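Local coordinates for putative cell adhesion protein (Bacteroides eggerthii, PDB 4GPV) that probably serves as a pilus (fimbrial) subunit of the FimA-like family and is thought to act in cell adhesion, at residues G114-N119 against F249-N254; A188-R193 against Q204-T209; T302-G307 against S328-V333. All coordinates share one frame; numbering follows the deposited sequence. Where two conformers were deposited one is given.

Contact 1 of 3, residues G114-N119 against F249-N254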
ATOM      1  N   GLY A 114       9.317  -2.001   6.938  1.00 19.45           N
ATOM      2  CA  GLY A 114       8.550  -1.031   7.702  1.00 19.85           C
ATOM      3  C   GLY A 114       7.149  -1.574   7.912  1.00 23.86           C
ATOM      4  O   GLY A 114       6.737  -2.505   7.206  1.00 23.06           O
ATOM      5  N   SER A 115       6.399  -1.015   8.878  1.00 19.53           N
ATOM      6  CA  SER A 115       5.041  -1.534   9.106  1.00 19.40           C
ATOM      7  C   SER A 115       4.041  -0.635   8.485  1.00 21.79           C
ATOM      8  O   SER A 115       4.326   0.554   8.296  1.00 21.85           O
ATOM      9  CB  SER A 115       4.758  -1.707  10.596  1.00 25.41           C
ATOM     10  OG  SER A 115       5.494  -2.835  11.046  1.00 35.00           O
ATOM     11  N   LEU A 116       2.845  -1.176   8.171  1.00 18.71           N
ATOM     12  CA  LEU A 116       1.838  -0.311   7.545  1.00 18.58           C
ATOM     13  C   LEU A 116       1.285   0.697   8.547  1.00 20.74           C
ATOM     14  O   LEU A 116       0.788   1.744   8.136  1.00 20.10           O
ATOM     15  CB  LEU A 116       0.701  -1.161   6.954  1.00 17.73           C
ATOM     16  CG  LEU A 116      -0.412  -0.433   6.179  1.00 21.79           C
ATOM     17  CD1 LEU A 116       0.125   0.273   4.935  1.00 22.56           C
ATOM     18  CD2 LEU A 116      -1.505  -1.445   5.808  1.00 20.82           C
HETATM   19  N   MSE A 117       1.309   0.352   9.851  1.00 18.64           N
HETATM   20  CA  MSE A 117       0.815   1.247  10.893  1.00 18.66           C
HETATM   21  C   MSE A 117       1.925   1.646  11.827  1.00 22.72           C
HETATM   22  O   MSE A 117       2.908   0.902  11.986  1.00 22.98           O
HETATM   23  CB  MSE A 117      -0.327   0.624  11.741  1.00 19.59           C
HETATM   24  CG  MSE A 117      -1.485   0.084  10.927  1.00 23.17           C
HETATM   25 SE   MSE A 117      -2.489   1.514  10.091  0.75 28.21          SE
HETATM   26  CE  MSE A 117      -3.300   0.452   8.640  1.00 23.04           C
ATOM     27  N   ASP A 118       1.746   2.799  12.491  1.00 22.32           N
ATOM     28  CA  ASP A 118       2.707   3.264  13.479  1.00 23.71           C
ATOM     29  C   ASP A 118       2.562   2.397  14.767  1.00 26.99           C
ATOM     30  O   ASP A 118       1.775   1.451  14.745  1.00 25.21           O
ATOM     31  CB  ASP A 118       2.551   4.774  13.727  1.00 27.22           C
ATOM     32  CG  ASP A 118       1.331   5.231  14.488  1.00 35.52           C
ATOM     33  OD1 ASP A 118       0.597   4.363  15.022  1.00 31.13           O
ATOM     34  OD2 ASP A 118       1.142   6.462  14.613  1.00 42.60           O
ATOM     35  N   ASN A 119       3.289   2.694  15.888  1.00 25.73           N
ATOM     36  CA  ASN A 119       3.188   1.792  17.048  1.00 26.92           C
ATOM     37  C   ASN A 119       1.865   1.864  17.850  1.00 36.10           C
ATOM     38  O   ASN A 119       1.688   1.082  18.792  1.00 39.42           O
ATOM     39  CB  ASN A 119       4.405   1.921  17.998  1.00 31.04           C
ATOM     40  CG  ASN A 119       4.674   3.285  18.573  1.00 56.55           C
ATOM     41  OD1 ASN A 119       3.918   4.239  18.359  1.00 53.37           O
ATOM     42  ND2 ASN A 119       5.747   3.386  19.377  1.00 40.90           N
ATOM     43  N   PHE A 249      -7.579   3.320   0.277  1.00 17.95           N
ATOM     44  CA  PHE A 249      -6.676   2.829   1.318  1.00 16.59           C
ATOM     45  C   PHE A 249      -5.320   2.587   0.716  1.00 20.23           C
ATOM     46  O   PHE A 249      -5.223   2.226  -0.459  1.00 17.62           O
ATOM     47  CB  PHE A 249      -7.192   1.502   1.925  1.00 17.18           C
ATOM     48  CG  PHE A 249      -8.472   1.580   2.716  1.00 17.94           C
ATOM     49  CD1 PHE A 249      -8.518   2.250   3.940  1.00 19.67           C
ATOM     50  CD2 PHE A 249      -9.607   0.902   2.293  1.00 20.22           C
ATOM     51  CE1 PHE A 249      -9.700   2.295   4.683  1.00 20.02           C
ATOM     52  CE2 PHE A 249     -10.774   0.913   3.053  1.00 21.74           C
ATOM     53  CZ  PHE A 249     -10.820   1.611   4.239  1.00 20.01           C
ATOM     54  N   TYR A 250      -4.272   2.775   1.511  1.00 17.72           N
ATOM     55  CA  TYR A 250      -2.920   2.366   1.129  1.00 15.25           C
ATOM     56  C   TYR A 250      -2.654   1.066   1.829  1.00 19.08           C
ATOM     57  O   TYR A 250      -3.017   0.921   3.008  1.00 17.94           O
ATOM     58  CB  TYR A 250      -1.852   3.405   1.555  1.00 17.60           C
ATOM     59  CG  TYR A 250      -2.118   4.760   0.967  1.00 17.75           C
ATOM     60  CD1 TYR A 250      -2.037   4.976  -0.410  1.00 19.04           C
ATOM     61  CD2 TYR A 250      -2.475   5.828   1.779  1.00 19.25           C
ATOM     62  CE1 TYR A 250      -2.324   6.228  -0.960  1.00 22.87           C
ATOM     63  CE2 TYR A 250      -2.719   7.092   1.248  1.00 19.78           C
ATOM     64  CZ  TYR A 250      -2.658   7.283  -0.120  1.00 25.79           C
ATOM     65  OH  TYR A 250      -2.945   8.526  -0.615  1.00 25.41           O
ATOM     66  N   THR A 251      -1.998   0.126   1.153  1.00 16.42           N
ATOM     67  CA  THR A 251      -1.711  -1.150   1.821  1.00 16.43           C
ATOM     68  C   THR A 251      -0.427  -1.714   1.252  1.00 18.63           C
ATOM     69  O   THR A 251       0.080  -1.189   0.270  1.00 19.10           O
ATOM     70  CB  THR A 251      -2.910  -2.128   1.643  1.00 17.93           C
ATOM     71  OG1 THR A 251      -2.708  -3.269   2.503  1.00 17.65           O
ATOM     72  CG2 THR A 251      -3.087  -2.607   0.196  1.00 16.52           C
ATOM     73  N   PHE A 252       0.082  -2.777   1.841  1.00 16.13           N
ATOM     74  CA  PHE A 252       1.278  -3.369   1.277  1.00 14.93           C
ATOM     75  C   PHE A 252       0.959  -4.658   0.455  1.00 17.83           C
ATOM     76  O   PHE A 252      -0.162  -5.197   0.495  1.00 18.14           O
ATOM     77  CB  PHE A 252       2.307  -3.664   2.376  1.00 17.13           C
ATOM     78  CG  PHE A 252       2.914  -2.420   2.987  1.00 16.98           C
ATOM     79  CD1 PHE A 252       3.214  -1.305   2.199  1.00 19.50           C
ATOM     80  CD2 PHE A 252       3.246  -2.384   4.336  1.00 19.46           C
ATOM     81  CE1 PHE A 252       3.781  -0.148   2.777  1.00 20.49           C
ATOM     82  CE2 PHE A 252       3.831  -1.232   4.904  1.00 19.62           C
ATOM     83  CZ  PHE A 252       4.108  -0.139   4.113  1.00 18.11           C
ATOM     84  N   GLY A 253       1.965  -5.134  -0.281  1.00 17.87           N
ATOM     85  CA  GLY A 253       1.855  -6.311  -1.135  1.00 16.72           C
ATOM     86  C   GLY A 253       1.300  -7.510  -0.410  1.00 19.42           C
ATOM     87  O   GLY A 253       1.589  -7.712   0.763  1.00 18.72           O
ATOM     88  N   ASN A 254       0.443  -8.274  -1.063  1.00 16.81           N
ATOM     89  CA  ASN A 254      -0.141  -9.453  -0.438  1.00 16.89           C
ATOM     90  C   ASN A 254      -0.605 -10.418  -1.529  1.00 19.73           C
ATOM     91  O   ASN A 254      -1.658 -10.185  -2.114  1.00 18.73           O
ATOM     92  CB  ASN A 254      -1.322  -9.107   0.513  1.00 13.62           C
ATOM     93  CG  ASN A 254      -1.841 -10.311   1.272  1.00 20.98           C
ATOM     94  OD1 ASN A 254      -1.244 -11.411   1.283  1.00 22.92           O
ATOM     95  ND2 ASN A 254      -2.986 -10.157   1.891  1.00 20.15           N
TER
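Leu-116 and Thr-251 mark where the two backbones come closest, their CA atoms 6.8 Å apart, too far for strand pairing. Residues 114-119 leave the end of strand 113-115 and enter a loop, while 249-254 run off strand 247-251, so one strand end is laid against another from a different sheet.

The side chains of Leu-116 and Phe-252 point at each other across the gap. With CG anti to the backbone N (chi1 -176°), Leu-116 lays its CD1 methyl nearly straight above the middle of the Phe-252 ring, 4.0 Å from the centroid and 9° off the ring normal, a CH-pi contact. The same CD1 also rests on the backbone of the other strand, 3.7 Å from Tyr-250 O, while CD2 lies 4.0 Å from Thr-251 OG1. Phe-252 in turn comes up against the opposing main chain: its CE2 is 3.4 Å from Leu-116 N, and Ser-115 C lies at the ring edge near its plane. Ala-188 packs on both Leu-116 and Thr-251, and Val-156 and Ala-157 of strand 146-169 touch Phe-252. An aliphatic methyl over an aromatic face, buried between two sheets, is consistent with the hydrophobic core of a beta-sandwich.

Contact 2 of 3, residues A188-R193 against Q204-T209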
ATOM      1  N   ALA A 188      -4.936  -6.260   5.535  1.00 17.47           N
ATOM      2  CA  ALA A 188      -3.913  -5.459   4.866  1.00 15.48           C
ATOM      3  C   ALA A 188      -2.556  -6.043   5.265  1.00 18.73           C
ATOM      4  O   ALA A 188      -2.344  -6.242   6.463  1.00 19.27           O
ATOM      5  CB  ALA A 188      -4.006  -4.017   5.358  1.00 16.12           C
ATOM      6  N   GLY A 189      -1.655  -6.301   4.314  1.00 15.39           N
ATOM      7  CA  GLY A 189      -0.333  -6.831   4.655  1.00 16.22           C
ATOM      8  C   GLY A 189       0.418  -5.881   5.582  1.00 20.02           C
ATOM      9  O   GLY A 189       0.465  -4.671   5.332  1.00 16.99           O
ATOM     10  N   LYS A 190       0.995  -6.415   6.678  1.00 18.24           N
ATOM     11  CA  LYS A 190       1.691  -5.561   7.646  1.00 18.93           C
ATOM     12  C   LYS A 190       3.065  -5.040   7.165  1.00 21.29           C
ATOM     13  O   LYS A 190       3.383  -3.883   7.416  1.00 20.40           O
ATOM     14  CB  LYS A 190       1.907  -6.339   8.965  1.00 21.73           C
ATOM     15  CG  LYS A 190       2.871  -5.654   9.959  1.00 26.92           C
ATOM     16  CD  LYS A 190       2.849  -6.304  11.329  1.00 29.98           C
ATOM     17  CE  LYS A 190       3.724  -5.561  12.314  1.00 36.89           C
ATOM     18  NZ  LYS A 190       3.309  -5.838  13.715  1.00 55.15           N
ATOM     19  N   LYS A 191       3.834  -5.892   6.466  1.00 20.64           N
ATOM     20  CA  LYS A 191       5.228  -5.628   6.100  0.50 20.52           C
ATOM     21  C   LYS A 191       5.419  -4.937   4.783  1.00 22.57           C
ATOM     22  O   LYS A 191       4.937  -5.404   3.764  1.00 21.24           O
ATOM     23  CB  LYS A 191       6.035  -6.932   6.070  0.50 23.60           C
ATOM     24  CG  LYS A 191       6.480  -7.430   7.428  0.50 37.23           C
ATOM     25  CD  LYS A 191       7.634  -8.423   7.290  0.50 42.98           C
ATOM     26  CE  LYS A 191       8.085  -8.965   8.625  0.50 53.29           C
ATOM     27  NZ  LYS A 191       9.368  -9.706   8.510  0.50 57.41           N
ATOM     28  N   GLY A 192       6.166  -3.845   4.823  1.00 18.67           N
ATOM     29  CA  GLY A 192       6.518  -3.069   3.642  1.00 19.13           C
ATOM     30  C   GLY A 192       8.000  -3.248   3.405  1.00 24.51           C
ATOM     31  O   GLY A 192       8.815  -2.747   4.188  1.00 23.01           O
ATOM     32  N   ARG A 193       8.355  -4.015   2.363  1.00 20.97           N
ATOM     33  CA  ARG A 193       9.731  -4.253   1.996  1.00 21.49           C
ATOM     34  C   ARG A 193      10.197  -3.174   1.071  1.00 26.18           C
ATOM     35  O   ARG A 193       9.559  -2.919   0.028  1.00 27.23           O
ATOM     36  CB  ARG A 193       9.863  -5.620   1.302  1.00 25.31           C
ATOM     37  CG  ARG A 193      10.142  -6.775   2.216  1.00 38.70           C
ATOM     38  CD  ARG A 193      11.548  -6.711   2.786  1.00 51.45           C
ATOM     39  NE  ARG A 193      12.579  -7.305   1.937  1.00 62.45           N
ATOM     40  CZ  ARG A 193      13.032  -8.544   2.064  1.00 71.79           C
ATOM     41  NH1 ARG A 193      12.512  -9.359   2.971  1.00 61.28           N
ATOM     42  NH2 ARG A 193      13.996  -8.985   1.275  1.00 63.84           N
ATOM     43  N   GLN A 204       3.223 -12.215   3.115  1.00 21.37           N
ATOM     44  CA  GLN A 204       2.779 -11.708   4.415  1.00 20.62           C
ATOM     45  C   GLN A 204       2.374 -12.830   5.311  1.00 25.45           C
ATOM     46  O   GLN A 204       1.759 -13.776   4.838  1.00 27.02           O
ATOM     47  CB  GLN A 204       1.564 -10.763   4.229  1.00 19.38           C
ATOM     48  CG  GLN A 204       1.837  -9.544   3.328  1.00 19.87           C
ATOM     49  CD  GLN A 204       2.654  -8.437   3.960  1.00 22.44           C
ATOM     50  OE1 GLN A 204       3.037  -8.466   5.135  1.00 21.47           O
ATOM     51  NE2 GLN A 204       2.979  -7.443   3.178  1.00 18.84           N
ATOM     52  N   ASN A 205       2.641 -12.699   6.616  1.00 22.43           N
ATOM     53  CA  ASN A 205       2.153 -13.654   7.594  1.00 23.59           C
ATOM     54  C   ASN A 205       1.579 -12.897   8.805  1.00 26.88           C
ATOM     55  O   ASN A 205       1.134 -13.518   9.764  1.00 26.94           O
ATOM     56  CB  ASN A 205       3.235 -14.691   7.979  1.00 27.57           C
ATOM     57  CG  ASN A 205       4.470 -14.173   8.661  1.00 48.16           C
ATOM     58  OD1 ASN A 205       4.640 -12.982   8.941  1.00 41.13           O
ATOM     59  ND2 ASN A 205       5.370 -15.100   8.961  1.00 46.95           N
ATOM     60  N   GLU A 206       1.573 -11.548   8.733  1.00 23.24           N
ATOM     61  CA  GLU A 206       1.002 -10.621   9.705  1.00 21.94           C
ATOM     62  C   GLU A 206       0.182  -9.572   8.972  1.00 21.72           C
ATOM     63  O   GLU A 206       0.536  -9.156   7.879  1.00 19.91           O
ATOM     64  CB  GLU A 206       2.054  -9.951  10.592  1.00 23.63           C
ATOM     65  CG  GLU A 206       2.707 -10.886  11.585  1.00 29.56           C
ATOM     66  CD  GLU A 206       3.711 -10.140  12.444  1.00 52.61           C
ATOM     67  OE1 GLU A 206       4.746  -9.690  11.901  1.00 45.00           O
ATOM     68  OE2 GLU A 206       3.420  -9.927  13.642  1.00 50.43           O
ATOM     69  N   PHE A 207      -0.921  -9.172   9.573  1.00 20.00           N
ATOM     70  CA  PHE A 207      -1.873  -8.283   8.918  1.00 19.00           C
ATOM     71  C   PHE A 207      -2.490  -7.278   9.862  1.00 22.40           C
ATOM     72  O   PHE A 207      -2.598  -7.531  11.059  1.00 23.92           O
ATOM     73  CB  PHE A 207      -3.054  -9.151   8.381  1.00 20.44           C
ATOM     74  CG  PHE A 207      -2.633 -10.296   7.490  1.00 21.91           C
ATOM     75  CD1 PHE A 207      -2.383 -10.083   6.142  1.00 21.67           C
ATOM     76  CD2 PHE A 207      -2.294 -11.533   8.032  1.00 24.32           C
ATOM     77  CE1 PHE A 207      -1.879 -11.105   5.339  1.00 23.69           C
ATOM     78  CE2 PHE A 207      -1.780 -12.553   7.225  1.00 27.47           C
ATOM     79  CZ  PHE A 207      -1.610 -12.337   5.877  1.00 24.08           C
ATOM     80  N   TYR A 208      -3.079  -6.240   9.281  1.00 18.66           N
ATOM     81  CA  TYR A 208      -3.971  -5.342  10.005  1.00 18.75           C
ATOM     82  C   TYR A 208      -5.381  -5.562   9.451  1.00 22.31           C
ATOM     83  O   TYR A 208      -5.517  -5.923   8.275  1.00 21.37           O
ATOM     84  CB  TYR A 208      -3.565  -3.878   9.830  1.00 17.68           C
ATOM     85  CG  TYR A 208      -2.210  -3.555  10.412  1.00 19.41           C
ATOM     86  CD1 TYR A 208      -2.055  -3.325  11.781  1.00 22.47           C
ATOM     87  CD2 TYR A 208      -1.095  -3.439   9.594  1.00 20.00           C
ATOM     88  CE1 TYR A 208      -0.809  -2.988  12.316  1.00 23.88           C
ATOM     89  CE2 TYR A 208       0.162  -3.158  10.121  1.00 20.99           C
ATOM     90  CZ  TYR A 208       0.298  -2.930  11.480  1.00 27.11           C
ATOM     91  OH  TYR A 208       1.531  -2.555  11.948  1.00 31.28           O
ATOM     92  N   THR A 209      -6.423  -5.281  10.234  1.00 19.21           N
ATOM     93  CA  THR A 209      -7.771  -5.438   9.715  1.00 19.69           C
ATOM     94  C   THR A 209      -8.682  -4.309  10.278  1.00 23.08           C
ATOM     95  O   THR A 209      -8.526  -3.874  11.430  1.00 22.56           O
ATOM     96  CB  THR A 209      -8.303  -6.879   9.963  1.00 22.83           C
ATOM     97  OG1 THR A 209      -9.363  -7.126   9.057  1.00 24.38           O
ATOM     98  CG2 THR A 209      -8.797  -7.103  11.385  1.00 20.38           C
TER
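Ala-188 and Tyr-208 form an antiparallel hydrogen-bonded pair. Ala-188 N donates a hydrogen bond to Tyr-208 O at 2.8 Å, and Tyr-208 N donates one back to Ala-188 O. Gly-189 and Phe-207 follow as a non-hydrogen-bonded pair, and Lys-190 N then bonds to Glu-206 O with the donor tilted 34° from the carbonyl plane, at the point where regular pairing gives out.

Beyond that point a side chain takes over from the backbone. Gln-204 bends at chi2 (-76°), which carries its amide past Gly-189 to grip both polar backbone atoms of Lys-191: OE1 accepts from Lys-191 N at 3.0 Å, and NE2 donates to Lys-191 O at 2.9 Å, on a carbonyl lone pair and in the amide's own plane. NE2 also bonds to Gly-253 O. Gly-189, with no side chain in the way, lets the amide pass close by, its CA 3.5 Å from Gln-204 CD. A leucine in place of Gln-204 would probably leave the N and O of Lys-191 and the carbonyl of Gly-253 without these mates, freeing the strand end to shift.

Apolar contact comes mainly from Lys-190, whose extended chain slants past the Tyr-208 ring, CG 3.7 Å from CE2, and runs alongside Glu-206, its CD 3.8 Å from Glu-206 CB.

Charge contributes more loosely. Lys-190 NZ stands 4.1 Å from Glu-206 OE2, beyond a salt bridge, so any attraction is likely to be modest. Much of the hold therefore probably comes from directional bonds between neutral groups, with the Gln-204 amide standing in for a peptide group and continuing the strand's hydrogen bonding where the partner backbone has turned away.

Contact 3 of 3, residues T302-G307 against S328-V333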
ATOM      1  N   THR A 302     -15.099  -1.227  -8.423  1.00 19.43           N
ATOM      2  CA  THR A 302     -16.473  -0.699  -8.578  1.00 19.52           C
ATOM      3  C   THR A 302     -17.426  -1.770  -8.102  1.00 23.53           C
ATOM      4  O   THR A 302     -17.404  -2.888  -8.604  1.00 22.92           O
ATOM      5  CB  THR A 302     -16.755  -0.266 -10.020  1.00 24.87           C
ATOM      6  OG1 THR A 302     -15.669   0.518 -10.497  1.00 28.63           O
ATOM      7  CG2 THR A 302     -18.083   0.497 -10.163  1.00 27.06           C
ATOM      8  N   VAL A 303     -18.258  -1.436  -7.111  1.00 21.47           N
ATOM      9  CA  VAL A 303     -19.221  -2.367  -6.523  1.00 20.45           C
ATOM     10  C   VAL A 303     -20.608  -1.835  -6.866  1.00 24.47           C
ATOM     11  O   VAL A 303     -20.914  -0.693  -6.501  1.00 22.21           O
ATOM     12  CB  VAL A 303     -19.006  -2.445  -4.986  1.00 24.44           C
ATOM     13  CG1 VAL A 303     -20.014  -3.410  -4.336  1.00 25.23           C
ATOM     14  CG2 VAL A 303     -17.569  -2.854  -4.648  1.00 25.20           C
ATOM     15  N   THR A 304     -21.406  -2.618  -7.620  1.00 22.41           N
ATOM     16  CA  THR A 304     -22.776  -2.259  -7.974  1.00 22.01           C
ATOM     17  C   THR A 304     -23.644  -3.153  -7.125  1.00 27.40           C
ATOM     18  O   THR A 304     -23.572  -4.379  -7.256  1.00 26.91           O
ATOM     19  CB  THR A 304     -23.036  -2.392  -9.488  1.00 28.91           C
ATOM     20  OG1 THR A 304     -22.110  -1.552 -10.171  1.00 31.42           O
ATOM     21  CG2 THR A 304     -24.466  -1.991  -9.889  1.00 31.49           C
ATOM     22  N   LEU A 305     -24.491  -2.539  -6.293  1.00 25.51           N
ATOM     23  CA  LEU A 305     -25.411  -3.258  -5.414  1.00 24.81           C
ATOM     24  C   LEU A 305     -26.839  -3.147  -5.901  1.00 28.00           C
ATOM     25  O   LEU A 305     -27.225  -2.074  -6.334  1.00 27.21           O
ATOM     26  CB  LEU A 305     -25.323  -2.627  -4.023  1.00 24.94           C
ATOM     27  CG  LEU A 305     -23.943  -2.604  -3.385  1.00 28.54           C
ATOM     28  CD1 LEU A 305     -24.009  -1.952  -2.040  1.00 29.13           C
ATOM     29  CD2 LEU A 305     -23.362  -4.024  -3.279  1.00 31.93           C
ATOM     30  N   ASN A 306     -27.627  -4.213  -5.820  1.00 25.11           N
ATOM     31  CA  ASN A 306     -29.033  -4.086  -6.196  1.00 26.21           C
ATOM     32  C   ASN A 306     -29.881  -5.012  -5.328  1.00 30.75           C
ATOM     33  O   ASN A 306     -29.334  -5.760  -4.508  1.00 30.17           O
ATOM     34  CB  ASN A 306     -29.269  -4.295  -7.710  1.00 32.94           C
ATOM     35  CG  ASN A 306     -29.413  -5.727  -8.161  1.00 57.97           C
ATOM     36  OD1 ASN A 306     -28.682  -6.602  -7.725  1.00 49.47           O
ATOM     37  ND2 ASN A 306     -30.323  -5.986  -9.095  1.00 56.29           N
ATOM     38  N   GLY A 307     -31.189  -4.880  -5.466  1.00 28.33           N
ATOM     39  CA  GLY A 307     -32.169  -5.653  -4.716  1.00 29.02           C
ATOM     40  C   GLY A 307     -33.116  -4.791  -3.908  1.00 34.29           C
ATOM     41  O   GLY A 307     -32.749  -3.698  -3.465  1.00 33.82           O
ATOM     42  N   SER A 328     -27.056  -9.831  -6.672  1.00 47.92           N
ATOM     43  CA  SER A 328     -27.178  -8.626  -5.847  1.00 45.04           C
ATOM     44  C   SER A 328     -25.869  -7.814  -5.723  1.00 41.27           C
ATOM     45  O   SER A 328     -25.912  -6.646  -5.311  1.00 38.04           O
ATOM     46  CB  SER A 328     -27.655  -9.007  -4.458  1.00 49.72           C
ATOM     47  OG  SER A 328     -26.737  -9.907  -3.859  1.00 64.56           O
ATOM     48  N   ILE A 329     -24.715  -8.459  -5.985  1.00 34.04           N
ATOM     49  CA  ILE A 329     -23.401  -7.802  -5.924  1.00 32.21           C
ATOM     50  C   ILE A 329     -22.690  -8.020  -7.251  1.00 35.55           C
ATOM     51  O   ILE A 329     -22.499  -9.165  -7.655  1.00 39.35           O
ATOM     52  CB  ILE A 329     -22.525  -8.302  -4.722  1.00 35.53           C
ATOM     53  CG1 ILE A 329     -23.289  -8.257  -3.387  1.00 37.24           C
ATOM     54  CG2 ILE A 329     -21.213  -7.505  -4.636  1.00 34.93           C
ATOM     55  CD1 ILE A 329     -22.638  -9.045  -2.199  1.00 46.40           C
ATOM     56  N   GLU A 330     -22.319  -6.934  -7.934  1.00 25.60           N
ATOM     57  CA  GLU A 330     -21.546  -6.958  -9.180  1.00 26.61           C
ATOM     58  C   GLU A 330     -20.268  -6.192  -8.898  1.00 29.77           C
ATOM     59  O   GLU A 330     -20.346  -5.042  -8.448  1.00 28.40           O
ATOM     60  CB  GLU A 330     -22.317  -6.332 -10.355  1.00 29.78           C
ATOM     61  CG  GLU A 330     -21.537  -6.339 -11.665  1.00 44.84           C
ATOM     62  CD  GLU A 330     -21.748  -5.141 -12.574  1.00 75.72           C
ATOM     63  OE1 GLU A 330     -22.918  -4.818 -12.891  1.00 72.11           O
ATOM     64  OE2 GLU A 330     -20.731  -4.554 -13.011  1.00 64.73           O
ATOM     65  N   VAL A 331     -19.099  -6.819  -9.126  1.00 25.85           N
ATOM     66  CA  VAL A 331     -17.817  -6.167  -8.823  1.00 24.77           C
ATOM     67  C   VAL A 331     -16.883  -6.215 -10.012  1.00 30.34           C
ATOM     68  O   VAL A 331     -16.741  -7.269 -10.651  1.00 31.88           O
ATOM     69  CB  VAL A 331     -17.085  -6.783  -7.576  1.00 28.36           C
ATOM     70  CG1 VAL A 331     -15.797  -6.003  -7.248  1.00 27.77           C
ATOM     71  CG2 VAL A 331     -17.981  -6.830  -6.337  1.00 28.36           C
ATOM     72  N   THR A 332     -16.246  -5.071 -10.322  1.00 24.68           N
ATOM     73  CA  THR A 332     -15.196  -5.001 -11.337  0.60 24.17           C
ATOM     74  C   THR A 332     -13.954  -4.517 -10.637  1.00 25.60           C
ATOM     75  O   THR A 332     -14.032  -3.617  -9.789  1.00 20.96           O
ATOM     76  CB  THR A 332     -15.517  -4.147 -12.572  0.60 29.83           C
ATOM     77  OG1 THR A 332     -15.456  -2.760 -12.235  0.60 28.59           O
ATOM     78  CG2 THR A 332     -16.829  -4.547 -13.272  0.60 28.50           C
ATOM     79  N   VAL A 333     -12.815  -5.144 -10.937  1.00 21.23           N
ATOM     80  CA  VAL A 333     -11.530  -4.730 -10.343  1.00 20.42           C
ATOM     81  C   VAL A 333     -10.581  -4.487 -11.480  1.00 25.74           C
ATOM     82  O   VAL A 333     -10.377  -5.386 -12.315  1.00 26.35           O
ATOM     83  CB  VAL A 333     -10.914  -5.705  -9.307  1.00 22.86           C
ATOM     84  CG1 VAL A 333      -9.602  -5.146  -8.716  1.00 21.46           C
ATOM     85  CG2 VAL A 333     -11.897  -6.037  -8.202  1.00 23.63           C
TER
HETATM   86  O   HOH W   1     -13.514  -1.002 -11.281  1.00 26.61           O
HETATM   87  O   HOH W   2     -19.753  -2.950 -10.747  1.00 27.50           O
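Val-303, Leu-305, Ile-329 and Val-331 share one face of this two-stranded pair and make its apolar centre. Val-303 is forked between two partners: CG1 lies 4.3 Å from Ile-329 CG2, and CG2 meets Val-331 CG2. Leu-305, with CG anti to its carbonyl carbon (chi1 -57°), brings CD2 to 4.2 Å from Ile-329 CG1, extending the apolar row.

Beneath these side chains run the backbones, antiparallel at 170° with axes 4.7 Å apart. Thr-302 and Thr-332 exchange two hydrogen bonds, as do Thr-304 and Glu-330. The bond from Thr-304 N to Glu-330 O is the straightest of them, 2.8 Å long with 176° at the hydrogen. A fifth bond, from Asn-306 N to Ser-328 O, ends the hydrogen bonding between the two segments. CA-H...O contacts fill in between, Val-331 CA standing 3.3 Å from Thr-302 O.

The other face is polar. The side chains of Thr-302 and Thr-332 run alongside each other in the same direction. One water bonds to Thr-302 OG1 at 2.8 Å; its link to Thr-332 OG1 is doubtful, holding for one of two conformers. A second water bonds to Thr-304 OG1 and lies 3.2 Å from Glu-330 O, a long and less certain link, while Thr-304 CB rests 4.1 Å from Glu-330 CB.

Strand 297-306 has strand 146-169 as its other neighbour, through backbone bonds from Val-303 and Leu-305 to Ile-163, Lys-165 and Asn-167. The apolar face packs on strand 274-283, where Tyr-280 touches Leu-305 and Ile-329, and Ile-282 touches Val-331.

How the contacts relate
Contacts 1 and 2 are immediate neighbours, their centres 6 Å apart, and contact 2 is nested inside the chain loop that contact 1 closes. They meet directly: Gly-114 pairs with Gly-192, joining strands 113-115 and 176-193 in one sheet, and Thr-251 packs on Ala-188. Contact 3 comes later in the sequence, with its centre about 27 Å from both others and no atoms touching. It belongs to the larger sheet, which strand 247-251 of contact 1 also enters by pairing with strand 146-169. Near the middle of this elongated chain, contact 1 thus probably ties the two sheets together, while contacts 2 and 3 hold strands within the smaller and the larger sheet respectively.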